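Local coordinates for recombination protein uvsY (Enterobacteria phage T4, PDB 4ZWS), which promotes assembly of the UvsX recombinase on single-stranded DNA and helps UvsX displace bound gp32, thereby supporting viral DNA synthesis, at residues I16-L21 / D129-E134; L47-Q52 / D97-Y102; D62-R67 / S88-V93. One frame throughout, in Å; residues are numbered along the deposited sequence.

The three contacts fall along one long helical hairpin, whose arms are helices 21-64 and 91-135, and along the chain they are nested: interaction 3 lies inside the loop closed by interaction 2, and interaction 2 inside the loop closed by interaction 1. Helix 91-135 serves all three. Interactions 2 and 3 have centres about 17 Å apart and segments that adjoin in sequence, whereas interaction 1 lies about 61 Å, centre to centre, from interaction 3, on the opposite side of the chain's centre. Each touches the second subunit of the heptamer. The set thus samples an elongated hairpin near its turn, along its arms and at its far end.

Interaction 1 (I16-L21 / D129-E134); sequences IDSTKL and DMRAFE
Ser18, in the loop after helix 3-14, and Arg131, on helix 91-135, are the residues of closest backbone approach, yet their CA atoms remain 10.4 Å apart, so a long side chain has to bridge the gap. Arg131 does so by running extended from CG to NE (chi2 -173°, chi3 176°), which carries its guanidinium across to the loop. There NH1 gives a weak hydrogen bond of 3.0 Å to the backbone O of Ser18, bent to 127° at the hydrogen, while NH2 lies beside CB of the serine. Leu21 CD2 comes up obliquely to the guanidinium and lies 4.4 Å from Arg131 CD. One side chain therefore meets both a carbonyl and a methyl.

The carbonyl that Arg131 reaches belongs to a short turn with bracing of its own. Asp17 forms an Asx turn: its OD1 accepts the backbone N of Thr19 at 3.0 Å, the donor standing above the carboxylate plane. Lys20, at the N-cap position of the following helix, lies at long ion-pair range of Asp17. The stronger polar partner of Arg131 is elsewhere, since its NE bonds to Gln22 of the second subunit.

The contact thus spans a joint between subunits as well as a turn within one. Ile16 packs on Arg120 and Ile124, and Leu21 on Ile127 and Gln128, laying the link between helices 3-14 and 21-64 against the C-terminal part of helix 91-135.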
ATOM      1  N   ILE A  16      -7.678   0.805 -33.048  1.00 62.16           N
ATOM      2  CA  ILE A  16      -6.408   0.899 -33.761  1.00 62.55           C
ATOM      3  C   ILE A  16      -6.542   0.484 -35.219  1.00 70.99           C
ATOM      4  O   ILE A  16      -6.956  -0.635 -35.516  1.00 70.66           O
ATOM      5  CB  ILE A  16      -5.336   0.019 -33.111  1.00 62.79           C
ATOM      6  CG1 ILE A  16      -5.156   0.388 -31.638  1.00 66.43           C
ATOM      7  CG2 ILE A  16      -4.043   0.133 -33.878  1.00 63.43           C
ATOM      8  CD1 ILE A  16      -4.214  -0.526 -30.880  1.00 61.52           C
ATOM      9  N   ASP A  17      -6.230   1.407 -36.124  1.00 69.15           N
ATOM     10  CA  ASP A  17      -6.225   1.116 -37.551  1.00 67.23           C
ATOM     11  C   ASP A  17      -4.848   0.578 -37.969  1.00 73.64           C
ATOM     12  O   ASP A  17      -3.890   1.341 -38.091  1.00 75.64           O
ATOM     13  CB  ASP A  17      -6.580   2.362 -38.353  1.00 66.75           C
ATOM     14  CG  ASP A  17      -6.782   2.073 -39.827  1.00 75.17           C
ATOM     15  OD1 ASP A  17      -6.350   0.995 -40.298  1.00 70.69           O
ATOM     16  OD2 ASP A  17      -7.360   2.942 -40.521  1.00 71.27           O
ATOM     17  N   SER A  18      -4.771  -0.726 -38.219  1.00 74.51           N
ATOM     18  CA  SER A  18      -3.527  -1.407 -38.581  1.00 74.44           C
ATOM     19  C   SER A  18      -2.875  -0.885 -39.863  1.00 79.91           C
ATOM     20  O   SER A  18      -1.655  -0.968 -40.038  1.00 78.70           O
ATOM     21  CB  SER A  18      -3.798  -2.893 -38.728  1.00 74.50           C
ATOM     22  OG  SER A  18      -4.428  -3.376 -37.564  1.00 87.51           O
ATOM     23  N   THR A  19      -3.698  -0.370 -40.768  1.00 73.00           N
ATOM     24  CA  THR A  19      -3.214   0.118 -42.051  1.00 73.09           C
ATOM     25  C   THR A  19      -2.448   1.450 -41.930  1.00 71.48           C
ATOM     26  O   THR A  19      -1.729   1.835 -42.850  1.00 79.10           O
ATOM     27  CB  THR A  19      -4.390   0.286 -43.048  1.00 74.68           C
ATOM     28  OG1 THR A  19      -5.320   1.258 -42.555  1.00 76.18           O
ATOM     29  CG2 THR A  19      -5.114  -1.029 -43.229  1.00 76.85           C
ATOM     30  N   LYS A  20      -2.624   2.155 -40.810  1.00 69.31           N
ATOM     31  CA  LYS A  20      -1.985   3.458 -40.565  1.00 68.73           C
ATOM     32  C   LYS A  20      -1.286   3.466 -39.213  1.00 66.37           C
ATOM     33  O   LYS A  20      -1.511   4.355 -38.384  1.00 64.82           O
ATOM     34  CB  LYS A  20      -3.023   4.574 -40.589  1.00 69.85           C
ATOM     35  CG  LYS A  20      -3.952   4.545 -41.782  1.00 89.46           C
ATOM     36  CD  LYS A  20      -4.968   5.664 -41.680  1.00 86.39           C
ATOM     37  CE  LYS A  20      -5.621   5.613 -40.314  1.00 67.04           C
ATOM     38  NZ  LYS A  20      -6.793   6.496 -40.231  1.00 67.07           N
ATOM     39  N   LEU A  21      -0.437   2.478 -38.996  1.00 67.03           N
ATOM     40  CA  LEU A  21       0.108   2.241 -37.675  1.00 65.99           C
ATOM     41  C   LEU A  21       1.031   3.375 -37.169  1.00 65.01           C
ATOM     42  O   LEU A  21       0.952   3.749 -35.997  1.00 63.64           O
ATOM     43  CB  LEU A  21       0.801   0.888 -37.695  1.00 70.00           C
ATOM     44  CG  LEU A  21       0.665   0.071 -36.423  1.00 70.37           C
ATOM     45  CD1 LEU A  21      -0.815  -0.091 -36.129  1.00 66.51           C
ATOM     46  CD2 LEU A  21       1.252  -1.292 -36.695  1.00 79.78           C
ATOM     47  N   ASP A 129       6.554  -4.145 -34.072  1.00 74.10           N
ATOM     48  CA  ASP A 129       7.631  -5.101 -33.836  1.00 80.61           C
ATOM     49  C   ASP A 129       7.293  -6.483 -34.392  1.00 83.10           C
ATOM     50  O   ASP A 129       8.158  -7.155 -34.968  1.00 85.84           O
ATOM     51  CB  ASP A 129       7.945  -5.193 -32.341  1.00 82.40           C
ATOM     52  CG  ASP A 129       8.661  -3.958 -31.827  1.00 84.23           C
ATOM     53  OD1 ASP A 129       9.118  -3.144 -32.658  1.00 87.15           O
ATOM     54  OD2 ASP A 129       8.769  -3.798 -30.595  1.00 85.61           O
ATOM     55  N   MET A 130       6.034  -6.891 -34.229  1.00 79.79           N
ATOM     56  CA  MET A 130       5.574  -8.182 -34.729  1.00 81.01           C
ATOM     57  C   MET A 130       5.610  -8.203 -36.257  1.00 85.61           C
ATOM     58  O   MET A 130       6.043  -9.183 -36.872  1.00 86.47           O
ATOM     59  CB  MET A 130       4.143  -8.475 -34.248  1.00 77.61           C
ATOM     60  CG  MET A 130       3.967  -8.633 -32.734  1.00 78.32           C
ATOM     61  SD  MET A 130       2.228  -8.794 -32.216  1.00 99.48           S
ATOM     62  CE  MET A 130       2.362  -8.590 -30.436  1.00 73.96           C
ATOM     63  N   ARG A 131       5.169  -7.108 -36.863  1.00 78.58           N
ATOM     64  CA  ARG A 131       5.190  -6.991 -38.308  1.00 79.33           C
ATOM     65  C   ARG A 131       6.607  -7.020 -38.865  1.00 80.88           C
ATOM     66  O   ARG A 131       6.859  -7.664 -39.887  1.00 83.23           O
ATOM     67  CB  ARG A 131       4.431  -5.755 -38.774  1.00 77.41           C
ATOM     68  CG  ARG A 131       2.955  -5.954 -38.579  1.00 76.75           C
ATOM     69  CD  ARG A 131       2.149  -4.849 -39.160  1.00 75.47           C
ATOM     70  NE  ARG A 131       0.733  -5.143 -39.014  1.00 75.22           N
ATOM     71  CZ  ARG A 131      -0.234  -4.434 -39.580  1.00 78.69           C
ATOM     72  NH1 ARG A 131       0.062  -3.449 -40.414  1.00 74.64           N
ATOM     73  NH2 ARG A 131      -1.496  -4.775 -39.382  1.00 86.71           N
ATOM     74  N   ALA A 132       7.506  -6.275 -38.230  1.00 79.70           N
ATOM     75  CA  ALA A 132       8.908  -6.278 -38.610  1.00 81.20           C
ATOM     76  C   ALA A 132       9.443  -7.703 -38.463  1.00 90.28           C
ATOM     77  O   ALA A 132      10.190  -8.186 -39.319  1.00 96.52           O
ATOM     78  CB  ALA A 132       9.702  -5.309 -37.765  1.00 79.72           C
ATOM     79  N   PHE A 133       9.064  -8.375 -37.378  1.00 86.56           N
ATOM     80  CA  PHE A 133       9.527  -9.742 -37.158  1.00 90.78           C
ATOM     81  C   PHE A 133       9.073 -10.695 -38.260  1.00 95.41           C
ATOM     82  O   PHE A 133       9.897 -11.407 -38.826  1.00104.36           O
ATOM     83  CB  PHE A 133       9.051 -10.244 -35.790  1.00 86.35           C
ATOM     84  CG  PHE A 133       9.299 -11.706 -35.552  1.00 91.35           C
ATOM     85  CD1 PHE A 133      10.588 -12.191 -35.356  1.00 96.94           C
ATOM     86  CD2 PHE A 133       8.231 -12.594 -35.464  1.00 94.47           C
ATOM     87  CE1 PHE A 133      10.812 -13.547 -35.130  1.00 95.46           C
ATOM     88  CE2 PHE A 133       8.444 -13.947 -35.228  1.00 94.20           C
ATOM     89  CZ  PHE A 133       9.736 -14.423 -35.058  1.00 96.60           C
ATOM     90  N   GLU A 134       7.788 -10.684 -38.605  1.00 92.66           N
ATOM     91  CA  GLU A 134       7.303 -11.585 -39.651  1.00 95.66           C
ATOM     92  C   GLU A 134       7.843 -11.204 -41.020  1.00103.84           C
ATOM     93  O   GLU A 134       7.804 -12.004 -41.954  1.00109.79           O
ATOM     94  CB  GLU A 134       5.781 -11.661 -39.680  1.00 94.98           C
ATOM     95  CG  GLU A 134       5.209 -12.506 -38.560  1.00105.29           C
ATOM     96  CD  GLU A 134       3.700 -12.472 -38.518  1.00118.16           C
ATOM     97  OE1 GLU A 134       3.093 -11.739 -39.327  1.00120.32           O
ATOM     98  OE2 GLU A 134       3.119 -13.212 -37.699  1.00127.54           O
TER

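Interaction 2 (L47-Q52 / D97-Y102); sequences LRIEAQ and DTSLQY
Leu100 lies against Ile49 where helices 21-64 and 91-135 run side by side, and its side chain can be followed outward atom by atom. At the root, CB sits 3.7 Å from Ile49 CG2, so the contact begins close to the backbone. The first torsion then sets CG trans to the backbone nitrogen (chi1 -167°), and the chain forks along the surface of the facing helix. One branch, CD1, continues over the isoleucine, 3.8 Å from its CG2 and 3.9 Å from its CB. The other, CD2, turns to the neighbouring residue and meets CG of Glu50 at 3.6 Å; here the aliphatic part of an acidic side chain provides the apolar surface.

The example is that of an antiparallel helical hairpin, the unit from which the heptameric alpha barrel of this protein is built. The short segments 47-52 and 97-102 point in nearly opposite directions, 163° apart, with axes 9.4 Å from each other at closest approach. The side chains follow suit: Ile49 and Leu100 slide past one another in opposite senses, whereas Glu50 meets the leucine at a slant.

Ile49 CG2 is shared, for it also touches Ser99 OG at 3.8 Å. The hydroxyl's polar partner lies elsewhere: OG is hydrogen-bonded to the backbone O of Val96, one turn back on its own helix. Ile49 reaches further along the same helix to pack on Trp103. Charge lies at the margin of the apolar seam, where Asp97 forms a salt bridge with Lys53. On helix 91-135, Thr98 and Gln101 pack against Leu47 of the second subunit.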
ATOM      1  N   LEU A  47     -13.659  21.660  -7.920  1.00 52.98           N
ATOM      2  CA  LEU A  47     -13.165  22.623  -6.966  1.00 51.49           C
ATOM      3  C   LEU A  47     -14.244  23.716  -6.832  1.00 60.65           C
ATOM      4  O   LEU A  47     -14.543  24.245  -5.743  1.00 53.60           O
ATOM      5  CB  LEU A  47     -11.814  23.091  -7.481  1.00 53.03           C
ATOM      6  CG  LEU A  47     -10.816  23.957  -6.777  1.00 63.49           C
ATOM      7  CD1 LEU A  47     -10.492  23.188  -5.520  1.00 54.18           C
ATOM      8  CD2 LEU A  47      -9.586  24.041  -7.665  1.00 56.32           C
ATOM      9  N   ARG A  48     -14.822  24.050  -7.974  1.00 57.77           N
ATOM     10  CA  ARG A  48     -15.911  25.008  -8.074  1.00 55.13           C
ATOM     11  C   ARG A  48     -17.195  24.482  -7.383  1.00 54.05           C
ATOM     12  O   ARG A  48     -17.875  25.195  -6.641  1.00 54.93           O
ATOM     13  CB  ARG A  48     -16.123  25.305  -9.549  1.00 56.18           C
ATOM     14  CG  ARG A  48     -16.913  26.496  -9.923  1.00 58.80           C
ATOM     15  CD  ARG A  48     -16.989  26.489 -11.439  1.00 66.87           C
ATOM     16  NE  ARG A  48     -15.646  26.633 -12.010  1.00 70.97           N
ATOM     17  CZ  ARG A  48     -15.234  26.065 -13.149  1.00 77.23           C
ATOM     18  NH1 ARG A  48     -16.046  25.274 -13.839  1.00 75.28           N
ATOM     19  NH2 ARG A  48     -13.994  26.261 -13.588  1.00 76.39           N
ATOM     20  N   ILE A  49     -17.501  23.209  -7.607  1.00 51.62           N
ATOM     21  CA  ILE A  49     -18.675  22.577  -7.012  1.00 50.47           C
ATOM     22  C   ILE A  49     -18.561  22.495  -5.484  1.00 60.29           C
ATOM     23  O   ILE A  49     -19.542  22.741  -4.775  1.00 55.15           O
ATOM     24  CB  ILE A  49     -18.919  21.193  -7.601  1.00 52.55           C
ATOM     25  CG1 ILE A  49     -19.293  21.311  -9.079  1.00 49.53           C
ATOM     26  CG2 ILE A  49     -20.020  20.460  -6.846  1.00 47.65           C
ATOM     27  CD1 ILE A  49     -19.469  19.949  -9.733  1.00 54.09           C
ATOM     28  N   GLU A  50     -17.374  22.161  -4.972  1.00 57.80           N
ATOM     29  CA  GLU A  50     -17.172  22.091  -3.522  1.00 51.51           C
ATOM     30  C   GLU A  50     -17.450  23.430  -2.871  1.00 48.60           C
ATOM     31  O   GLU A  50     -17.957  23.482  -1.749  1.00 55.52           O
ATOM     32  CB  GLU A  50     -15.746  21.656  -3.171  1.00 51.02           C
ATOM     33  CG  GLU A  50     -15.607  20.170  -2.922  1.00 84.74           C
ATOM     34  CD  GLU A  50     -14.161  19.720  -2.782  1.00101.99           C
ATOM     35  OE1 GLU A  50     -13.242  20.530  -3.058  1.00112.53           O
ATOM     36  OE2 GLU A  50     -13.947  18.546  -2.407  1.00 99.90           O
ATOM     37  N   ALA A  51     -17.165  24.510  -3.589  1.00 54.86           N
ATOM     38  CA  ALA A  51     -17.455  25.843  -3.088  1.00 50.04           C
ATOM     39  C   ALA A  51     -18.973  26.016  -3.000  1.00 49.62           C
ATOM     40  O   ALA A  51     -19.489  26.575  -2.025  1.00 47.93           O
ATOM     41  CB  ALA A  51     -16.838  26.900  -3.976  1.00 52.45           C
ATOM     42  N   GLN A  52     -19.683  25.551  -4.024  1.00 47.09           N
ATOM     43  CA  GLN A  52     -21.135  25.634  -4.033  1.00 45.85           C
ATOM     44  C   GLN A  52     -21.733  24.820  -2.902  1.00 46.80           C
ATOM     45  O   GLN A  52     -22.756  25.186  -2.320  1.00 62.84           O
ATOM     46  CB  GLN A  52     -21.708  25.137  -5.348  1.00 45.83           C
ATOM     47  CG  GLN A  52     -21.743  26.161  -6.426  1.00 47.84           C
ATOM     48  CD  GLN A  52     -22.374  25.615  -7.673  1.00 60.30           C
ATOM     49  OE1 GLN A  52     -23.161  24.668  -7.609  1.00 52.03           O
ATOM     50  NE2 GLN A  52     -22.044  26.205  -8.820  1.00 63.59           N
ATOM     51  N   ASP A  97     -24.087  17.656  -3.634  1.00 49.39           N
ATOM     52  CA  ASP A  97     -23.101  16.630  -3.355  1.00 52.13           C
ATOM     53  C   ASP A  97     -23.201  15.467  -4.297  1.00 52.56           C
ATOM     54  O   ASP A  97     -22.241  14.736  -4.440  1.00 48.95           O
ATOM     55  CB  ASP A  97     -23.259  16.088  -1.933  1.00 47.06           C
ATOM     56  CG  ASP A  97     -22.064  15.247  -1.493  1.00 53.37           C
ATOM     57  OD1 ASP A  97     -20.917  15.751  -1.522  1.00 65.30           O
ATOM     58  OD2 ASP A  97     -22.274  14.052  -1.159  1.00 54.59           O
ATOM     59  N   THR A  98     -24.252  15.410  -5.099  1.00 48.81           N
ATOM     60  CA  THR A  98     -24.333  14.317  -6.042  1.00 53.17           C
ATOM     61  C   THR A  98     -23.518  14.720  -7.255  1.00 50.55           C
ATOM     62  O   THR A  98     -22.683  13.956  -7.733  1.00 52.09           O
ATOM     63  CB  THR A  98     -25.780  13.981  -6.422  1.00 50.78           C
ATOM     64  OG1 THR A  98     -26.490  13.547  -5.257  1.00 50.59           O
ATOM     65  CG2 THR A  98     -25.809  12.879  -7.452  1.00 52.62           C
ATOM     66  N   SER A  99     -23.769  15.933  -7.735  1.00 50.41           N
ATOM     67  CA  SER A  99     -22.994  16.511  -8.821  1.00 55.93           C
ATOM     68  C   SER A  99     -21.513  16.340  -8.514  1.00 56.03           C
ATOM     69  O   SER A  99     -20.778  15.807  -9.348  1.00 52.81           O
ATOM     70  CB  SER A  99     -23.375  17.969  -9.056  1.00 51.46           C
ATOM     71  OG  SER A  99     -23.187  18.688  -7.869  1.00 78.69           O
ATOM     72  N   LEU A 100     -21.070  16.798  -7.341  1.00 50.57           N
ATOM     73  CA  LEU A 100     -19.672  16.594  -6.957  1.00 51.20           C
ATOM     74  C   LEU A 100     -19.152  15.163  -7.093  1.00 59.27           C
ATOM     75  O   LEU A 100     -18.103  14.938  -7.709  1.00 58.67           O
ATOM     76  CB  LEU A 100     -19.455  17.027  -5.512  1.00 50.46           C
ATOM     77  CG  LEU A 100     -17.991  17.159  -5.096  1.00 51.71           C
ATOM     78  CD1 LEU A 100     -17.199  18.183  -5.880  1.00 53.17           C
ATOM     79  CD2 LEU A 100     -17.948  17.463  -3.632  1.00 51.22           C
ATOM     80  N   GLN A 101     -19.926  14.201  -6.595  1.00 51.89           N
ATOM     81  CA  GLN A 101     -19.549  12.796  -6.655  1.00 46.84           C
ATOM     82  C   GLN A 101     -19.535  12.322  -8.107  1.00 48.22           C
ATOM     83  O   GLN A 101     -18.648  11.571  -8.513  1.00 45.92           O
ATOM     84  CB  GLN A 101     -20.525  11.966  -5.854  1.00 46.22           C
ATOM     85  CG  GLN A 101     -20.598  12.294  -4.374  1.00 67.14           C
ATOM     86  CD  GLN A 101     -19.617  11.557  -3.541  1.00 79.92           C
ATOM     87  OE1 GLN A 101     -18.456  11.959  -3.414  1.00 87.30           O
ATOM     88  NE2 GLN A 101     -20.079  10.468  -2.930  1.00 77.53           N
ATOM     89  N   TYR A 102     -20.510  12.805  -8.886  1.00 46.63           N
ATOM     90  CA  TYR A 102     -20.652  12.451 -10.296  1.00 46.48           C
ATOM     91  C   TYR A 102     -19.440  12.892 -11.089  1.00 54.62           C
ATOM     92  O   TYR A 102     -18.905  12.133 -11.901  1.00 58.36           O
ATOM     93  CB  TYR A 102     -21.889  13.116 -10.886  1.00 47.23           C
ATOM     94  CG  TYR A 102     -22.210  12.706 -12.303  1.00 47.35           C
ATOM     95  CD1 TYR A 102     -21.888  13.538 -13.371  1.00 50.61           C
ATOM     96  CD2 TYR A 102     -22.802  11.473 -12.588  1.00 46.72           C
ATOM     97  CE1 TYR A 102     -22.168  13.170 -14.687  1.00 48.70           C
ATOM     98  CE2 TYR A 102     -23.095  11.096 -13.898  1.00 47.13           C
ATOM     99  CZ  TYR A 102     -22.771  11.951 -14.942  1.00 49.66           C
ATOM    100  OH  TYR A 102     -23.053  11.595 -16.247  1.00 58.59           O
TER

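Interaction 3 (D62-R67 / S88-V93); sequences DYYSGR and SADKDV
Tyr64 OH donates a hydrogen bond of 2.6 Å to Asp90 OD1, and this single bond carries the contact between the end of helix 21-64 and the junction before helix 91-135. The acceptor uses its anti lone pair, the one away from the other oxygen. OD1 lies at the ring's edge, near its plane, 3.3 Å from CE1, while the carboxylate itself stands at 90° to the ring.

The other oxygen of Asp90 faces its own backbone. OD2 accepts Val93 N at 3.2 Å and a nearly straight 163°, again through the anti lone pair, and takes a weaker bond from Asp92 N. This is an N-cap: Asp90 sits just before the first turn of helix 91-135 and ties up its leading amides. The first torsion (chi1 179°) swings CG away from the backbone N, and the two oxygens divide the work, OD2 capping the helix while OD1 receives the tyrosine.

A second partner of OD1 is charged: Arg60 NE forms a salt bridge with it, so the tyrosine hydroxyl and the arginine share an oxygen; together they would be expected to stabilise the carboxylate's negative charge. Behind the tyrosine, the edge of Tyr63 places CD2 3.6 Å above the centre of its ring. Tyr63 in turn makes a cation-pi contact with Arg60. Further out, Met83, Val86 and Leu87 of helix 83-89 pack on Tyr64, and so do Ser74 and Tyr78 from the connecting loop.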
ATOM      1  N   ASP A  62     -28.457  27.168   8.439  1.00 56.02           N
ATOM      2  CA  ASP A  62     -29.143  28.340   8.972  1.00 60.01           C
ATOM      3  C   ASP A  62     -30.641  28.112   8.956  1.00 64.06           C
ATOM      4  O   ASP A  62     -31.352  28.530   9.872  1.00 68.46           O
ATOM      5  CB  ASP A  62     -28.805  29.591   8.166  1.00 53.32           C
ATOM      6  CG  ASP A  62     -27.443  30.147   8.505  1.00 75.19           C
ATOM      7  OD1 ASP A  62     -26.899  30.935   7.693  1.00 78.96           O
ATOM      8  OD2 ASP A  62     -26.909  29.769   9.574  1.00 85.61           O
ATOM      9  N   TYR A  63     -31.109  27.427   7.919  1.00 59.65           N
ATOM     10  CA  TYR A  63     -32.520  27.121   7.771  1.00 53.43           C
ATOM     11  C   TYR A  63     -33.062  26.169   8.834  1.00 58.83           C
ATOM     12  O   TYR A  63     -34.121  26.414   9.403  1.00 59.96           O
ATOM     13  CB  TYR A  63     -32.791  26.522   6.398  1.00 51.28           C
ATOM     14  CG  TYR A  63     -34.190  25.957   6.288  1.00 65.27           C
ATOM     15  CD1 TYR A  63     -35.287  26.795   6.136  1.00 67.97           C
ATOM     16  CD2 TYR A  63     -34.413  24.581   6.355  1.00 63.73           C
ATOM     17  CE1 TYR A  63     -36.569  26.284   6.047  1.00 76.15           C
ATOM     18  CE2 TYR A  63     -35.687  24.060   6.268  1.00 66.04           C
ATOM     19  CZ  TYR A  63     -36.766  24.914   6.113  1.00 74.66           C
ATOM     20  OH  TYR A  63     -38.045  24.403   6.024  1.00 70.46           O
ATOM     21  N   TYR A  64     -32.319  25.097   9.105  1.00 49.95           N
ATOM     22  CA  TYR A  64     -32.703  24.122  10.119  1.00 56.08           C
ATOM     23  C   TYR A  64     -32.471  24.505  11.564  1.00 66.59           C
ATOM     24  O   TYR A  64     -32.900  23.779  12.464  1.00 84.12           O
ATOM     25  CB  TYR A  64     -31.979  22.787   9.869  1.00 52.73           C
ATOM     26  CG  TYR A  64     -32.427  22.082   8.623  1.00 54.98           C
ATOM     27  CD1 TYR A  64     -31.565  21.890   7.539  1.00 49.09           C
ATOM     28  CD2 TYR A  64     -33.733  21.610   8.523  1.00 50.82           C
ATOM     29  CE1 TYR A  64     -32.004  21.237   6.386  1.00 46.13           C
ATOM     30  CE2 TYR A  64     -34.174  20.959   7.384  1.00 57.74           C
ATOM     31  CZ  TYR A  64     -33.309  20.775   6.326  1.00 53.66           C
ATOM     32  OH  TYR A  64     -33.774  20.134   5.218  1.00 58.53           O
ATOM     33  N   SER A  65     -31.827  25.635  11.801  1.00 69.19           N
ATOM     34  CA  SER A  65     -31.555  26.048  13.170  1.00 73.54           C
ATOM     35  C   SER A  65     -31.991  27.492  13.465  1.00 71.11           C
ATOM     36  O   SER A  65     -32.958  27.995  12.886  1.00 68.89           O
ATOM     37  CB  SER A  65     -30.071  25.831  13.460  1.00 70.96           C
ATOM     38  OG  SER A  65     -29.276  26.703  12.688  1.00 73.46           O
ATOM     39  N   GLY A  66     -31.291  28.154  14.378  1.00 89.97           N
ATOM     40  CA  GLY A  66     -31.481  29.585  14.588  1.00102.61           C
ATOM     41  C   GLY A  66     -30.491  30.451  13.821  1.00110.99           C
ATOM     42  O   GLY A  66     -29.289  30.456  14.124  1.00102.76           O
ATOM     43  N   ARG A  67     -31.003  31.193  12.837  1.00108.83           N
ATOM     44  CA  ARG A  67     -30.173  32.065  12.001  1.00107.16           C
ATOM     45  C   ARG A  67     -30.447  33.549  12.255  1.00130.36           C
ATOM     46  O   ARG A  67     -31.527  33.922  12.724  1.00134.75           O
ATOM     47  CB  ARG A  67     -30.396  31.750  10.521  1.00 94.15           C
ATOM     48  N   SER A  88     -27.497  15.745   5.149  1.00 47.30           N
ATOM     49  CA  SER A  88     -27.140  14.849   4.060  1.00 47.53           C
ATOM     50  C   SER A  88     -28.347  14.491   3.199  1.00 52.81           C
ATOM     51  O   SER A  88     -28.187  14.134   2.033  1.00 54.14           O
ATOM     52  CB  SER A  88     -26.489  13.580   4.595  1.00 48.65           C
ATOM     53  OG  SER A  88     -25.312  13.875   5.323  1.00 53.94           O
ATOM     54  N   ALA A  89     -29.553  14.615   3.761  1.00 54.40           N
ATOM     55  CA  ALA A  89     -30.778  14.262   3.041  1.00 50.15           C
ATOM     56  C   ALA A  89     -31.462  15.473   2.414  1.00 49.88           C
ATOM     57  O   ALA A  89     -32.392  15.331   1.626  1.00 51.19           O
ATOM     58  CB  ALA A  89     -31.743  13.548   3.967  1.00 51.93           C
ATOM     59  N   ASP A  90     -31.003  16.660   2.767  1.00 48.68           N
ATOM     60  CA  ASP A  90     -31.615  17.891   2.285  1.00 48.92           C
ATOM     61  C   ASP A  90     -31.554  18.006   0.757  1.00 49.16           C
ATOM     62  O   ASP A  90     -30.523  17.705   0.159  1.00 50.64           O
ATOM     63  CB  ASP A  90     -30.924  19.083   2.938  1.00 48.05           C
ATOM     64  CG  ASP A  90     -31.483  20.396   2.481  1.00 51.30           C
ATOM     65  OD1 ASP A  90     -32.450  20.869   3.106  1.00 53.04           O
ATOM     66  OD2 ASP A  90     -30.950  20.956   1.501  1.00 52.24           O
ATOM     67  N   LYS A  91     -32.655  18.438   0.139  1.00 50.62           N
ATOM     68  CA  LYS A  91     -32.754  18.506  -1.318  1.00 51.43           C
ATOM     69  C   LYS A  91     -31.559  19.235  -1.915  1.00 52.77           C
ATOM     70  O   LYS A  91     -30.880  18.717  -2.809  1.00 63.64           O
ATOM     71  CB  LYS A  91     -34.051  19.199  -1.757  1.00 53.57           C
ATOM     72  N   ASP A  92     -31.295  20.436  -1.418  1.00 56.33           N
ATOM     73  CA  ASP A  92     -30.208  21.246  -1.962  1.00 52.54           C
ATOM     74  C   ASP A  92     -28.807  20.696  -1.695  1.00 50.30           C
ATOM     75  O   ASP A  92     -27.978  20.665  -2.600  1.00 54.38           O
ATOM     76  CB  ASP A  92     -30.326  22.669  -1.426  1.00 50.34           C
ATOM     77  CG  ASP A  92     -31.574  23.352  -1.921  1.00 61.81           C
ATOM     78  OD1 ASP A  92     -31.989  23.011  -3.050  1.00 69.54           O
ATOM     79  OD2 ASP A  92     -32.143  24.201  -1.199  1.00 69.03           O
ATOM     80  N   VAL A  93     -28.548  20.239  -0.475  1.00 47.87           N
ATOM     81  CA  VAL A  93     -27.249  19.670  -0.164  1.00 46.48           C
ATOM     82  C   VAL A  93     -27.022  18.394  -0.975  1.00 51.25           C
ATOM     83  O   VAL A  93     -25.933  18.153  -1.520  1.00 49.04           O
ATOM     84  CB  VAL A  93     -27.096  19.370   1.319  1.00 46.09           C
ATOM     85  CG1 VAL A  93     -25.793  18.631   1.561  1.00 45.81           C
ATOM     86  CG2 VAL A  93     -27.116  20.667   2.112  1.00 46.42           C
TER